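Local coordinates for histidine--tRNA ligase (Staphylococcus aureus, PDB 1QE0), which catalyses the ATP-dependent attachment of L-histidine to tRNA(His), releasing AMP and diphosphate, as a homodimeric class II aminoacyl-tRNA synthetase, at residues Q25-Y35 / E142-S153. Sequence-based numbering, arbitrary orientation.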
ATOM      1  N   GLN A  25      -3.210  -2.363  -7.873  1.00 15.71           N
ATOM      2  CA  GLN A  25      -3.663  -3.544  -8.596  1.00 14.87           C
ATOM      3  C   GLN A  25      -3.770  -4.780  -7.681  1.00 16.19           C
ATOM      4  O   GLN A  25      -4.650  -5.630  -7.878  1.00 21.74           O
ATOM      5  CB  GLN A  25      -2.735  -3.814  -9.771  1.00  8.14           C
ATOM      6  CG  GLN A  25      -3.041  -5.080 -10.468  1.00  6.49           C
ATOM      7  CD  GLN A  25      -2.737  -4.998 -11.919  1.00  9.16           C
ATOM      8  OE1 GLN A  25      -2.918  -3.962 -12.538  1.00 17.17           O
ATOM      9  NE2 GLN A  25      -2.316  -6.104 -12.494  1.00 16.49           N
ATOM     10  N   LEU A  26      -2.861  -4.899  -6.709  1.00 14.11           N
ATOM     11  CA  LEU A  26      -2.870  -6.022  -5.762  1.00 11.13           C
ATOM     12  C   LEU A  26      -4.055  -5.897  -4.784  1.00 12.55           C
ATOM     13  O   LEU A  26      -4.705  -6.887  -4.431  1.00 10.72           O
ATOM     14  CB  LEU A  26      -1.543  -6.106  -5.014  1.00  6.40           C
ATOM     15  CG  LEU A  26      -0.349  -6.660  -5.813  1.00  9.90           C
ATOM     16  CD1 LEU A  26       1.021  -6.468  -5.090  1.00  2.00           C
ATOM     17  CD2 LEU A  26      -0.630  -8.113  -6.107  1.00  5.13           C
ATOM     18  N   ASP A  27      -4.369  -4.677  -4.379  1.00 11.35           N
ATOM     19  CA  ASP A  27      -5.493  -4.478  -3.485  1.00  9.60           C
ATOM     20  C   ASP A  27      -6.777  -4.911  -4.178  1.00  9.81           C
ATOM     21  O   ASP A  27      -7.668  -5.463  -3.534  1.00 13.34           O
ATOM     22  CB  ASP A  27      -5.571  -3.013  -3.062  1.00  6.70           C
ATOM     23  CG  ASP A  27      -4.365  -2.572  -2.247  1.00  6.28           C
ATOM     24  OD1 ASP A  27      -3.646  -3.414  -1.666  1.00 13.04           O
ATOM     25  OD2 ASP A  27      -4.121  -1.366  -2.181  1.00  7.30           O
ATOM     26  N   GLU A  28      -6.857  -4.687  -5.490  1.00  8.48           N
ATOM     27  CA  GLU A  28      -8.037  -5.065  -6.272  1.00  6.19           C
ATOM     28  C   GLU A  28      -8.146  -6.552  -6.410  1.00  8.03           C
ATOM     29  O   GLU A  28      -9.209  -7.113  -6.220  1.00 10.24           O
ATOM     30  CB  GLU A  28      -7.982  -4.486  -7.659  1.00  4.97           C
ATOM     31  CG  GLU A  28      -7.973  -2.988  -7.685  1.00 20.91           C
ATOM     32  CD  GLU A  28      -8.045  -2.447  -9.089  1.00 28.26           C
ATOM     33  OE1 GLU A  28      -8.361  -3.242 -10.022  1.00 32.33           O
ATOM     34  OE2 GLU A  28      -7.795  -1.228  -9.251  1.00 29.18           O
ATOM     35  N   LEU A  29      -7.057  -7.185  -6.821  1.00 10.66           N
ATOM     36  CA  LEU A  29      -7.029  -8.633  -6.961  1.00 10.83           C
ATOM     37  C   LEU A  29      -7.463  -9.272  -5.622  1.00 14.06           C
ATOM     38  O   LEU A  29      -8.267 -10.205  -5.621  1.00 20.23           O
ATOM     39  CB  LEU A  29      -5.617  -9.124  -7.334  1.00  8.84           C
ATOM     40  CG  LEU A  29      -5.123  -9.414  -8.760  1.00  3.59           C
ATOM     41  CD1 LEU A  29      -6.117  -8.988  -9.768  1.00  2.00           C
ATOM     42  CD2 LEU A  29      -3.799  -8.745  -9.003  1.00  3.56           C
ATOM     43  N   MET A  30      -6.993  -8.745  -4.487  1.00 11.15           N
ATOM     44  CA  MET A  30      -7.354  -9.319  -3.181  1.00  8.54           C
ATOM     45  C   MET A  30      -8.850  -9.221  -2.934  1.00  5.82           C
ATOM     46  O   MET A  30      -9.448 -10.021  -2.212  1.00  9.43           O
ATOM     47  CB  MET A  30      -6.585  -8.655  -2.031  1.00  2.66           C
ATOM     48  CG  MET A  30      -5.083  -8.837  -2.105  1.00  8.52           C
ATOM     49  SD  MET A  30      -4.558 -10.552  -2.224  1.00 12.98           S
ATOM     50  CE  MET A  30      -4.394 -10.653  -3.970  1.00  7.74           C
ATOM     51  N   THR A  31      -9.445  -8.227  -3.548  1.00  3.84           N
ATOM     52  CA  THR A  31     -10.863  -7.985  -3.446  1.00  2.19           C
ATOM     53  C   THR A  31     -11.657  -9.150  -4.068  1.00  4.84           C
ATOM     54  O   THR A  31     -12.608  -9.664  -3.484  1.00  3.97           O
ATOM     55  CB  THR A  31     -11.115  -6.646  -4.105  1.00  2.00           C
ATOM     56  OG1 THR A  31     -11.093  -5.647  -3.103  1.00  2.00           O
ATOM     57  CG2 THR A  31     -12.367  -6.602  -4.883  1.00  8.50           C
ATOM     58  N   PHE A  32     -11.176  -9.636  -5.206  1.00  8.45           N
ATOM     59  CA  PHE A  32     -11.805 -10.731  -5.931  1.00  6.52           C
ATOM     60  C   PHE A  32     -11.641 -12.028  -5.151  1.00  7.07           C
ATOM     61  O   PHE A  32     -12.499 -12.897  -5.189  1.00 11.68           O
ATOM     62  CB  PHE A  32     -11.157 -10.895  -7.320  1.00  5.04           C
ATOM     63  CG  PHE A  32     -11.092  -9.647  -8.122  1.00  2.00           C
ATOM     64  CD1 PHE A  32     -10.183  -9.527  -9.134  1.00  5.83           C
ATOM     65  CD2 PHE A  32     -11.918  -8.565  -7.848  1.00 14.72           C
ATOM     66  CE1 PHE A  32     -10.085  -8.325  -9.870  1.00  6.98           C
ATOM     67  CE2 PHE A  32     -11.824  -7.365  -8.578  1.00  9.63           C
ATOM     68  CZ  PHE A  32     -10.908  -7.256  -9.586  1.00  2.00           C
ATOM     69  N   TYR A  33     -10.510 -12.171  -4.477  1.00  8.78           N
ATOM     70  CA  TYR A  33     -10.217 -13.378  -3.709  1.00  8.22           C
ATOM     71  C   TYR A  33     -10.751 -13.281  -2.311  1.00  9.93           C
ATOM     72  O   TYR A  33     -10.755 -14.271  -1.578  1.00 11.54           O
ATOM     73  CB  TYR A  33      -8.722 -13.617  -3.652  1.00  2.00           C
ATOM     74  CG  TYR A  33      -8.162 -14.005  -4.985  1.00  8.56           C
ATOM     75  CD1 TYR A  33      -7.957 -15.350  -5.288  1.00 10.51           C
ATOM     76  CD2 TYR A  33      -7.906 -13.040  -5.983  1.00  4.33           C
ATOM     77  CE1 TYR A  33      -7.531 -15.745  -6.552  1.00 13.98           C
ATOM     78  CE2 TYR A  33      -7.476 -13.418  -7.260  1.00  8.71           C
ATOM     79  CZ  TYR A  33      -7.307 -14.780  -7.536  1.00 14.85           C
ATOM     80  OH  TYR A  33      -7.042 -15.213  -8.802  1.00 12.85           O
ATOM     81  N   ASN A  34     -11.090 -12.061  -1.908  1.00  7.82           N
ATOM     82  CA  ASN A  34     -11.655 -11.822  -0.598  1.00  5.93           C
ATOM     83  C   ASN A  34     -10.670 -11.870   0.578  1.00  9.80           C
ATOM     84  O   ASN A  34     -11.033 -12.325   1.688  1.00 11.67           O
ATOM     85  CB  ASN A  34     -12.827 -12.770  -0.376  1.00  5.42           C
ATOM     86  CG  ASN A  34     -13.627 -12.423   0.838  1.00 15.74           C
ATOM     87  OD1 ASN A  34     -13.850 -11.252   1.127  1.00 22.55           O
ATOM     88  ND2 ASN A  34     -14.059 -13.441   1.581  1.00 13.97           N
ATOM     89  N   TYR A  35      -9.425 -11.437   0.339  1.00  6.42           N
ATOM     90  CA  TYR A  35      -8.430 -11.369   1.402  1.00  2.00           C
ATOM     91  C   TYR A  35      -8.481  -9.933   1.893  1.00  6.60           C
ATOM     92  O   TYR A  35      -8.638  -9.009   1.084  1.00  9.12           O
ATOM     93  CB  TYR A  35      -7.055 -11.674   0.880  1.00  2.00           C
ATOM     94  CG  TYR A  35      -6.829 -13.133   0.718  1.00  2.00           C
ATOM     95  CD1 TYR A  35      -5.918 -13.814   1.515  1.00  4.98           C
ATOM     96  CD2 TYR A  35      -7.533 -13.849  -0.207  1.00  2.47           C
ATOM     97  CE1 TYR A  35      -5.720 -15.194   1.378  1.00  2.70           C
ATOM     98  CE2 TYR A  35      -7.348 -15.236  -0.344  1.00  7.37           C
ATOM     99  CZ  TYR A  35      -6.441 -15.897   0.454  1.00  2.00           C
ATOM    100  OH  TYR A  35      -6.293 -17.265   0.332  1.00  7.93           O
ATOM    101  N   GLU A 142      -6.627 -22.300  -4.412  1.00  9.37           N
ATOM    102  CA  GLU A 142      -6.979 -20.875  -4.474  1.00 10.60           C
ATOM    103  C   GLU A 142      -5.768 -19.963  -4.335  1.00 11.73           C
ATOM    104  O   GLU A 142      -5.686 -18.945  -5.054  1.00  8.04           O
ATOM    105  CB  GLU A 142      -7.989 -20.488  -3.401  1.00 11.93           C
ATOM    106  CG  GLU A 142      -8.285 -19.005  -3.373  1.00 10.28           C
ATOM    107  CD  GLU A 142      -9.093 -18.610  -2.163  1.00 13.91           C
ATOM    108  OE1 GLU A 142      -8.466 -18.261  -1.137  1.00 18.80           O
ATOM    109  OE2 GLU A 142     -10.344 -18.646  -2.237  1.00  8.80           O
ATOM    110  N   VAL A 143      -4.841 -20.305  -3.424  1.00  7.15           N
ATOM    111  CA  VAL A 143      -3.677 -19.469  -3.277  1.00  4.49           C
ATOM    112  C   VAL A 143      -2.705 -19.652  -4.407  1.00  7.40           C
ATOM    113  O   VAL A 143      -1.998 -18.703  -4.746  1.00 11.22           O
ATOM    114  CB  VAL A 143      -2.962 -19.570  -1.936  1.00  2.72           C
ATOM    115  CG1 VAL A 143      -3.920 -19.905  -0.808  1.00  2.00           C
ATOM    116  CG2 VAL A 143      -1.789 -20.457  -2.015  1.00  2.00           C
ATOM    117  N   LEU A 144      -2.693 -20.834  -5.038  1.00  9.80           N
ATOM    118  CA  LEU A 144      -1.764 -21.080  -6.172  1.00  6.93           C
ATOM    119  C   LEU A 144      -2.268 -20.434  -7.440  1.00  6.66           C
ATOM    120  O   LEU A 144      -1.489 -19.921  -8.224  1.00 10.90           O
ATOM    121  CB  LEU A 144      -1.535 -22.556  -6.443  1.00  3.61           C
ATOM    122  CG  LEU A 144      -0.775 -23.296  -5.354  1.00  4.41           C
ATOM    123  CD1 LEU A 144      -0.870 -24.770  -5.654  1.00  8.84           C
ATOM    124  CD2 LEU A 144       0.649 -22.837  -5.257  1.00  2.00           C
ATOM    125  N   ALA A 145      -3.572 -20.481  -7.651  1.00  4.02           N
ATOM    126  CA  ALA A 145      -4.178 -19.856  -8.801  1.00  4.06           C
ATOM    127  C   ALA A 145      -3.948 -18.338  -8.659  1.00 11.39           C
ATOM    128  O   ALA A 145      -3.706 -17.633  -9.654  1.00 13.90           O
ATOM    129  CB  ALA A 145      -5.643 -20.163  -8.810  1.00  2.05           C
ATOM    130  N   MET A 146      -3.989 -17.849  -7.413  1.00 14.57           N
ATOM    131  CA  MET A 146      -3.786 -16.428  -7.104  1.00 15.43           C
ATOM    132  C   MET A 146      -2.346 -15.973  -7.397  1.00 16.53           C
ATOM    133  O   MET A 146      -2.141 -14.981  -8.111  1.00 14.34           O
ATOM    134  CB  MET A 146      -4.128 -16.150  -5.625  1.00 14.30           C
ATOM    135  CG  MET A 146      -3.925 -14.705  -5.180  1.00 11.63           C
ATOM    136  SD  MET A 146      -3.793 -14.546  -3.380  1.00 14.01           S
ATOM    137  CE  MET A 146      -5.418 -14.683  -2.939  1.00  2.00           C
ATOM    138  N   VAL A 147      -1.356 -16.694  -6.852  1.00 17.20           N
ATOM    139  CA  VAL A 147       0.036 -16.321  -7.054  1.00 14.39           C
ATOM    140  C   VAL A 147       0.306 -16.284  -8.554  1.00 18.05           C
ATOM    141  O   VAL A 147       1.109 -15.488  -9.014  1.00 23.44           O
ATOM    142  CB  VAL A 147       1.022 -17.235  -6.271  1.00 10.35           C
ATOM    143  CG1 VAL A 147       0.871 -18.654  -6.685  1.00 17.39           C
ATOM    144  CG2 VAL A 147       2.457 -16.795  -6.494  1.00  9.89           C
ATOM    145  N   MET A 148      -0.450 -17.064  -9.324  1.00 17.51           N
ATOM    146  CA  MET A 148      -0.286 -17.080 -10.767  1.00 12.98           C
ATOM    147  C   MET A 148      -1.003 -15.872 -11.342  1.00 13.87           C
ATOM    148  O   MET A 148      -0.487 -15.164 -12.221  1.00 14.03           O
ATOM    149  CB  MET A 148      -0.903 -18.339 -11.341  1.00 15.29           C
ATOM    150  CG  MET A 148      -0.206 -18.804 -12.573  1.00 23.31           C
ATOM    151  SD  MET A 148       1.388 -19.456 -12.131  1.00 27.15           S
ATOM    152  CE  MET A 148       1.595 -20.583 -13.457  1.00 31.07           C
ATOM    153  N   HIS A 149      -2.195 -15.621 -10.823  1.00 10.71           N
ATOM    154  CA  HIS A 149      -3.000 -14.515 -11.272  1.00  5.75           C
ATOM    155  C   HIS A 149      -2.254 -13.192 -11.056  1.00  9.55           C
ATOM    156  O   HIS A 149      -2.160 -12.373 -11.972  1.00 15.35           O
ATOM    157  CB  HIS A 149      -4.335 -14.532 -10.536  1.00  2.00           C
ATOM    158  CG  HIS A 149      -5.395 -13.663 -11.122  1.00  3.45           C
ATOM    159  ND1 HIS A 149      -6.630 -13.478 -10.575  1.00  2.75           N
ATOM    160  CD2 HIS A 149      -5.384 -12.876 -12.239  1.00  4.60           C
ATOM    161  CE1 HIS A 149      -7.340 -12.639 -11.287  1.00  2.51           C
ATOM    162  NE2 HIS A 149      -6.604 -12.253 -12.305  1.00  2.55           N
ATOM    163  N   ILE A 150      -1.702 -12.982  -9.867  1.00  8.96           N
ATOM    164  CA  ILE A 150      -1.001 -11.722  -9.579  1.00  8.92           C
ATOM    165  C   ILE A 150      -0.038 -11.342 -10.693  1.00 10.11           C
ATOM    166  O   ILE A 150      -0.226 -10.319 -11.367  1.00 11.18           O
ATOM    167  CB  ILE A 150      -0.244 -11.780  -8.225  1.00  4.60           C
ATOM    168  CG1 ILE A 150      -1.252 -11.668  -7.086  1.00  5.04           C
ATOM    169  CG2 ILE A 150       0.812 -10.682  -8.133  1.00  2.00           C
ATOM    170  CD1 ILE A 150      -0.719 -12.143  -5.756  1.00  5.87           C
ATOM    171  N   TYR A 151       0.950 -12.209 -10.916  1.00  9.17           N
ATOM    172  CA  TYR A 151       1.974 -11.992 -11.919  1.00  6.69           C
ATOM    173  C   TYR A 151       1.446 -11.947 -13.335  1.00 11.24           C
ATOM    174  O   TYR A 151       1.896 -11.130 -14.140  1.00 15.84           O
ATOM    175  CB  TYR A 151       3.053 -13.032 -11.790  1.00  4.29           C
ATOM    176  CG  TYR A 151       3.818 -12.864 -10.539  1.00  2.00           C
ATOM    177  CD1 TYR A 151       4.845 -11.952 -10.463  1.00  5.19           C
ATOM    178  CD2 TYR A 151       3.532 -13.608  -9.438  1.00  2.00           C
ATOM    179  CE1 TYR A 151       5.580 -11.789  -9.309  1.00  2.09           C
ATOM    180  CE2 TYR A 151       4.259 -13.461  -8.268  1.00  5.59           C
ATOM    181  CZ  TYR A 151       5.285 -12.552  -8.213  1.00  2.06           C
ATOM    182  OH  TYR A 151       6.031 -12.427  -7.064  1.00  4.77           O
ATOM    183  N   GLN A 152       0.484 -12.793 -13.663  1.00 12.03           N
ATOM    184  CA  GLN A 152      -0.045 -12.737 -15.014  1.00 12.66           C
ATOM    185  C   GLN A 152      -0.846 -11.469 -15.228  1.00 11.02           C
ATOM    186  O   GLN A 152      -0.939 -10.982 -16.336  1.00 15.10           O
ATOM    187  CB  GLN A 152      -0.920 -13.942 -15.321  1.00 19.75           C
ATOM    188  CG  GLN A 152      -0.187 -15.286 -15.310  1.00 26.71           C
ATOM    189  CD  GLN A 152      -1.031 -16.392 -15.906  1.00 28.38           C
ATOM    190  OE1 GLN A 152      -2.203 -16.554 -15.544  1.00 37.00           O
ATOM    191  NE2 GLN A 152      -0.459 -17.145 -16.839  1.00 29.21           N
ATOM    192  N   SER A 153      -1.373 -10.878 -14.170  1.00  9.92           N
ATOM    193  CA  SER A 153      -2.173  -9.689 -14.362  1.00 10.63           C
ATOM    194  C   SER A 153      -1.315  -8.526 -14.852  1.00 12.36           C
ATOM    195  O   SER A 153      -1.820  -7.549 -15.408  1.00 15.69           O
ATOM    196  CB  SER A 153      -2.965  -9.331 -13.082  1.00  6.02           C
ATOM    197  OG  SER A 153      -2.162  -8.926 -11.980  1.00  6.38           O
TER
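Several groups hold the carboxylate of Glu142. Its OE1 accepts a hydrogen bond from Tyr35 OH at 2.8 Å, nearly along the C-O axis. Its OE2 forms salt bridges with Lys103 and with Arg353 of the second subunit, and a hydrogen bond with Tyr363 of that subunit. These partners probably favour the charged form. The contact joins two roughly antiparallel helices, at 144°, that pack against the mixed sheet of the class II synthetase core. Met30 touches Phe127 of the sheet, and Met146 and Ile150 touch Phe306. Helix 25-33 ends in a Schellman motif with Asn34 as its C-prime residue. The chain then turns and brings Tyr35 back to the other helix.

Met146 lies between two tyrosine rings. Its CG stands over the centre of the Tyr33 ring, 4.0 Å from the centroid, as a CH-pi contact. Its CE sits over one face of the Tyr35 ring. CG is anti to the backbone N (chi1 179°), and the later bend at SD carries CE in between the two tyrosines. Tyr33 is a knob among Glu142, Ala145, Met146 and His149. Its OH shares a hydrogen bond with His149 ND1, which lies at the edge of the Tyr33 ring, near its plane. Leu29 CD1 lies over one face of the imidazole, toward its rim, and the imidazole stacks with His354 of the second subunit. Toward the C-terminal end of helix 142-153, Leu26 CD2 touches Ile150 CG2 at 3.6 Å. Beyond it, the Gln25 amide gives a hydrogen bond, close to its own plane, from NE2 to Ser153 OG at 2.9 Å.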